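Local coordinates for protein dextranase (Pseudarthrobacter oxydans, PDB 6NZS) that hydrolyses internal alpha-1,6-glucosidic linkages of dextran as a family 49 glycoside hydrolase, at residues 383-394 and 404-415. Numbering follows the deposited sequence.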
loop_
_atom_site.group_PDB
_atom_site.type_symbol
_atom_site.label_atom_id
_atom_site.label_comp_id
_atom_site.label_asym_id
_atom_site.label_seq_id
_atom_site.Cartn_x
_atom_site.Cartn_y
_atom_site.Cartn_z
ATOM N N PHE A 383 1.313 4.955 3.907
ATOM C CA PHE A 383 0.862 3.628 4.326
ATOM C C PHE A 383 0.208 2.952 3.132
ATOM O O PHE A 383 -0.679 3.536 2.505
ATOM C CB PHE A 383 -0.162 3.718 5.476
ATOM C CG PHE A 383 -0.766 2.385 5.839
ATOM C CD1 PHE A 383 -0.129 1.545 6.738
ATOM C CD2 PHE A 383 -1.956 1.960 5.260
ATOM C CE1 PHE A 383 -0.675 0.295 7.068
ATOM C CE2 PHE A 383 -2.506 0.708 5.573
ATOM C CZ PHE A 383 -1.865 -0.121 6.478
ATOM N N PHE A 384 0.624 1.722 2.826
ATOM C CA PHE A 384 0.020 0.964 1.735
ATOM C C PHE A 384 -0.453 -0.392 2.221
ATOM O O PHE A 384 0.351 -1.201 2.697
ATOM C CB PHE A 384 1.011 0.740 0.594
ATOM C CG PHE A 384 1.278 1.968 -0.215
ATOM C CD1 PHE A 384 2.264 2.862 0.163
ATOM C CD2 PHE A 384 0.537 2.228 -1.357
ATOM C CE1 PHE A 384 2.505 4.013 -0.582
ATOM C CE2 PHE A 384 0.769 3.373 -2.119
ATOM C CZ PHE A 384 1.757 4.264 -1.729
ATOM N N ASN A 385 -1.741 -0.651 2.065
ATOM C CA ASN A 385 -2.272 -2.006 2.042
ATOM C C ASN A 385 -2.517 -2.324 0.573
ATOM O O ASN A 385 -3.123 -1.515 -0.136
ATOM C CB ASN A 385 -3.584 -2.026 2.832
ATOM C CG ASN A 385 -4.293 -3.371 2.820
ATOM O OD1 ASN A 385 -5.501 -3.416 2.627
ATOM N ND2 ASN A 385 -3.574 -4.445 3.098
ATOM N N ALA A 386 -2.001 -3.462 0.097
ATOM C CA ALA A 386 -2.152 -3.820 -1.312
ATOM C C ALA A 386 -2.144 -5.336 -1.474
ATOM O O ALA A 386 -1.448 -6.048 -0.744
ATOM C CB ALA A 386 -1.061 -3.190 -2.199
ATOM N N ASN A 387 -2.927 -5.825 -2.446
ATOM C CA ASN A 387 -2.985 -7.242 -2.808
ATOM C C ASN A 387 -2.433 -7.478 -4.210
ATOM O O ASN A 387 -2.930 -8.311 -4.966
ATOM C CB ASN A 387 -4.395 -7.808 -2.654
ATOM C CG ASN A 387 -4.400 -9.325 -2.523
ATOM O OD1 ASN A 387 -3.369 -9.939 -2.279
ATOM N ND2 ASN A 387 -5.570 -9.934 -2.686
ATOM N N ASP A 388 -1.397 -6.732 -4.552
ATOM C CA ASP A 388 -0.615 -6.906 -5.764
ATOM C C ASP A 388 0.698 -6.166 -5.536
ATOM O O ASP A 388 0.991 -5.767 -4.407
ATOM C CB ASP A 388 -1.401 -6.451 -6.998
ATOM C CG ASP A 388 -1.146 -7.349 -8.193
ATOM O OD1 ASP A 388 0.014 -7.370 -8.646
ATOM O OD2 ASP A 388 -2.077 -8.057 -8.647
ATOM N N ASP A 389 1.492 -5.985 -6.600
ATOM C CA ASP A 389 2.727 -5.199 -6.523
ATOM C C ASP A 389 2.473 -3.938 -5.720
ATOM O O ASP A 389 1.551 -3.182 -6.028
ATOM C CB ASP A 389 3.147 -4.757 -7.932
ATOM C CG ASP A 389 3.495 -5.906 -8.847
ATOM O OD1 ASP A 389 4.056 -6.914 -8.375
ATOM O OD2 ASP A 389 3.211 -5.785 -10.065
ATOM N N VAL A 390 3.289 -3.706 -4.685
ATOM C CA VAL A 390 3.037 -2.568 -3.803
ATOM C C VAL A 390 3.785 -1.328 -4.276
ATOM O O VAL A 390 3.190 -0.256 -4.471
ATOM C CB VAL A 390 3.374 -2.874 -2.330
ATOM C CG1 VAL A 390 2.919 -1.698 -1.446
ATOM C CG2 VAL A 390 2.731 -4.186 -1.860
ATOM N N LEU A 391 5.098 -1.446 -4.407
ATOM C CA LEU A 391 5.943 -0.362 -4.896
ATOM C C LEU A 391 6.448 -0.763 -6.277
ATOM O O LEU A 391 7.309 -1.642 -6.402
ATOM C CB LEU A 391 7.102 -0.097 -3.939
ATOM C CG LEU A 391 6.675 0.336 -2.535
ATOM C CD1 LEU A 391 7.901 0.592 -1.674
ATOM C CD2 LEU A 391 5.768 1.576 -2.579
ATOM N N LYS A 392 5.920 -0.105 -7.308
ATOM C CA LYS A 392 6.261 -0.404 -8.695
ATOM C C LYS A 392 7.410 0.516 -9.084
ATOM O O LYS A 392 7.209 1.694 -9.399
ATOM C CB LYS A 392 5.029 -0.238 -9.573
ATOM C CG LYS A 392 3.998 -1.343 -9.309
ATOM C CD LYS A 392 2.564 -0.885 -9.553
ATOM C CE LYS A 392 2.267 -0.759 -11.038
ATOM N NZ LYS A 392 0.800 -0.676 -11.333
ATOM N N MET A 393 8.619 -0.035 -9.047
ATOM C CA MET A 393 9.852 0.729 -9.220
ATOM C C MET A 393 10.263 0.595 -10.683
ATOM O O MET A 393 11.128 -0.199 -11.051
ATOM C CB MET A 393 10.927 0.212 -8.265
ATOM C CG MET A 393 10.477 0.136 -6.803
ATOM S SD MET A 393 9.728 1.654 -6.175
ATOM C CE MET A 393 11.083 2.821 -6.353
ATOM N N TYR A 394 9.609 1.391 -11.527
ATOM C CA TYR A 394 9.722 1.238 -12.968
ATOM C C TYR A 394 10.428 2.406 -13.639
ATOM O O TYR A 394 10.500 2.427 -14.873
ATOM C CB TYR A 394 8.330 1.095 -13.604
ATOM C CG TYR A 394 7.525 -0.137 -13.200
ATOM C CD1 TYR A 394 8.101 -1.184 -12.479
ATOM C CD2 TYR A 394 6.187 -0.238 -13.549
ATOM C CE1 TYR A 394 7.349 -2.306 -12.118
ATOM C CE2 TYR A 394 5.434 -1.345 -13.202
ATOM C CZ TYR A 394 6.020 -2.379 -12.488
ATOM O OH TYR A 394 5.243 -3.474 -12.140
ATOM N N VAL A 404 5.101 2.448 5.372
ATOM C CA VAL A 404 4.572 1.347 6.171
ATOM C C VAL A 404 3.658 0.538 5.263
ATOM O O VAL A 404 2.802 1.110 4.576
ATOM C CB VAL A 404 3.795 1.892 7.381
ATOM C CG1 VAL A 404 3.106 0.758 8.134
ATOM C CG2 VAL A 404 4.730 2.670 8.318
ATOM N N ILE A 405 3.848 -0.786 5.232
ATOM C CA ILE A 405 3.151 -1.639 4.271
ATOM C C ILE A 405 2.476 -2.795 4.996
ATOM O O ILE A 405 3.116 -3.498 5.786
ATOM C CB ILE A 405 4.107 -2.174 3.187
ATOM C CG1 ILE A 405 4.714 -1.002 2.396
ATOM C CG2 ILE A 405 3.370 -3.167 2.273
ATOM C CD1 ILE A 405 5.800 -1.425 1.404
ATOM N N TRP A 406 1.180 -2.988 4.726
ATOM C CA TRP A 406 0.433 -4.175 5.138
ATOM C C TRP A 406 0.175 -4.947 3.850
ATOM O O TRP A 406 -0.725 -4.614 3.076
ATOM C CB TRP A 406 -0.878 -3.792 5.826
ATOM C CG TRP A 406 -1.513 -4.937 6.589
ATOM C CD1 TRP A 406 -1.738 -6.223 6.149
ATOM C CD2 TRP A 406 -1.989 -4.886 7.935
ATOM N NE1 TRP A 406 -2.325 -6.963 7.155
ATOM C CE2 TRP A 406 -2.488 -6.165 8.257
ATOM C CE3 TRP A 406 -2.046 -3.873 8.904
ATOM C CZ2 TRP A 406 -3.024 -6.463 9.516
ATOM C CZ3 TRP A 406 -2.571 -4.169 10.141
ATOM C CH2 TRP A 406 -3.045 -5.453 10.443
ATOM N N LYS A 407 0.988 -5.956 3.598
ATOM C CA LYS A 407 0.884 -6.713 2.365
ATOM C C LYS A 407 -0.162 -7.809 2.540
ATOM O O LYS A 407 -0.269 -8.397 3.616
ATOM C CB LYS A 407 2.267 -7.300 2.052
ATOM C CG LYS A 407 2.329 -8.281 0.897
ATOM C CD LYS A 407 2.138 -7.571 -0.427
ATOM C CE LYS A 407 1.801 -8.562 -1.516
ATOM N NZ LYS A 407 1.786 -7.879 -2.856
ATOM N N ASN A 408 -0.959 -8.057 1.491
ATOM C CA ASN A 408 -1.902 -9.170 1.535
ATOM C C ASN A 408 -1.253 -10.413 0.927
ATOM O O ASN A 408 -0.141 -10.769 1.327
ATOM C CB ASN A 408 -3.254 -8.784 0.916
ATOM C CG ASN A 408 -4.061 -7.843 1.817
ATOM O OD1 ASN A 408 -3.573 -7.372 2.845
ATOM N ND2 ASN A 408 -5.319 -7.612 1.452
ATOM N N GLU A 409 -1.900 -11.072 -0.038
ATOM C CA GLU A 409 -1.469 -12.401 -0.472
ATOM C C GLU A 409 -0.651 -12.397 -1.753
ATOM O O GLU A 409 0.303 -13.178 -1.887
ATOM C CB GLU A 409 -2.702 -13.275 -0.728
ATOM C CG GLU A 409 -3.498 -13.590 0.522
ATOM C CD GLU A 409 -4.748 -12.750 0.653
ATOM O OE1 GLU A 409 -4.958 -11.847 -0.186
ATOM O OE2 GLU A 409 -5.522 -12.992 1.602
ATOM N N ASN A 410 -1.024 -11.563 -2.708
ATOM C CA ASN A 410 -0.655 -11.743 -4.098
ATOM C C ASN A 410 0.380 -10.713 -4.519
ATOM O O ASN A 410 0.256 -9.529 -4.186
ATOM C CB ASN A 410 -1.911 -11.588 -4.943
ATOM C CG ASN A 410 -1.646 -11.749 -6.390
ATOM O OD1 ASN A 410 -1.298 -12.836 -6.844
ATOM N ND2 ASN A 410 -1.800 -10.662 -7.149
ATOM N N GLY A 411 1.382 -11.160 -5.282
ATOM C CA GLY A 411 2.447 -10.299 -5.740
ATOM C C GLY A 411 3.503 -10.079 -4.674
ATOM O O GLY A 411 3.340 -10.466 -3.512
ATOM N N PRO A 412 4.614 -9.467 -5.061
ATOM C CA PRO A 412 5.682 -9.143 -4.114
ATOM C C PRO A 412 5.379 -7.815 -3.427
ATOM O O PRO A 412 4.334 -7.201 -3.639
ATOM C CB PRO A 412 6.877 -8.969 -5.046
ATOM C CG PRO A 412 6.259 -8.307 -6.242
ATOM C CD PRO A 412 4.931 -9.004 -6.420
ATOM N N VAL A 413 6.320 -7.377 -2.593
ATOM C CA VAL A 413 6.255 -6.016 -2.063
ATOM C C VAL A 413 6.812 -5.011 -3.076
ATOM O O VAL A 413 6.087 -4.144 -3.574
ATOM C CB VAL A 413 6.933 -5.923 -0.681
ATOM C CG1 VAL A 413 6.870 -4.496 -0.155
ATOM C CG2 VAL A 413 6.258 -6.883 0.306
ATOM N N ILE A 414 8.089 -5.148 -3.427
ATOM C CA ILE A 414 8.768 -4.278 -4.388
ATOM C C ILE A 414 8.900 -5.014 -5.720
ATOM O O ILE A 414 9.326 -6.172 -5.754
ATOM C CB ILE A 414 10.152 -3.896 -3.846
ATOM C CG1 ILE A 414 10.013 -2.912 -2.683
ATOM C CG2 ILE A 414 11.035 -3.329 -4.957
ATOM C CD1 ILE A 414 11.168 -2.961 -1.687
ATOM N N GLN A 415 8.562 -4.337 -6.827
ATOM C CA GLN A 415 8.577 -4.930 -8.165
ATOM C C GLN A 415 9.335 -4.022 -9.127
ATOM O O GLN A 415 9.060 -2.823 -9.185
ATOM C CB GLN A 415 7.137 -5.053 -8.669
ATOM C CG GLN A 415 6.996 -5.632 -10.081
ATOM C CD GLN A 415 7.460 -7.064 -10.141
ATOM O OE1 GLN A 415 8.516 -7.369 -10.689
ATOM N NE2 GLN A 415 6.676 -7.963 -9.545
HETATM O O HOH W 1 -6.749 -5.664 3.123
HETATM O O HOH W 2 -5.639 -12.891 -2.621
#
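K407 reaches from strand 404-407 into the turn of 383-394, and its path shows how two successive coils of the right-handed parallel beta-helix are joined at a corner. Its CB starts on the sheet face shared with A386 and I405. The chain bends at chi2 (71°), after which CD lies 3.7 Å from CG2 of V390 and also passes the carbonyl oxygen of A386. From there CE brings NZ to D388 O, which it meets at 2.7 Å from well above the carbonyl plane. The same ammonium makes two more short bonds within its own loop, to N410 O (2.6 Å) and P412 O, with G411 O a weaker fourth acceptor. Lysine suits the place because its long apolar stem can run through the interior beside V390 while one cation gathers carbonyls from both turns.

N387 ties the same corner together. A chi1 of -159° swings its amide away from its own backbone N, toward the 408-410 loop, where OD1 accepts from E409 N and N410 N, both at 2.9 Å. Asparagine fits because its amide oxygen can accept twice while ND2 donates to W364 O in the preceding coil. N385 works the other way round: ND2 donates to W406 O and N408 OD1, both near its amide plane, and a water links N385 OD1 to N408 ND2.

Beyond the corner, Q415 NE2 meets D389 OD1 at 3.1 Å almost straight (174°), from above the carboxylate plane; Q415 OE1 accepts from G417 N, while D389 OD2 turns to W418. Parallel pairing brackets the turn, with F384 N bonding V404 O before it and L391 N bonding V413 O after it. The buried K407 ammonium is thus met by backbone carbonyl dipoles, which are likely to stabilise its charge.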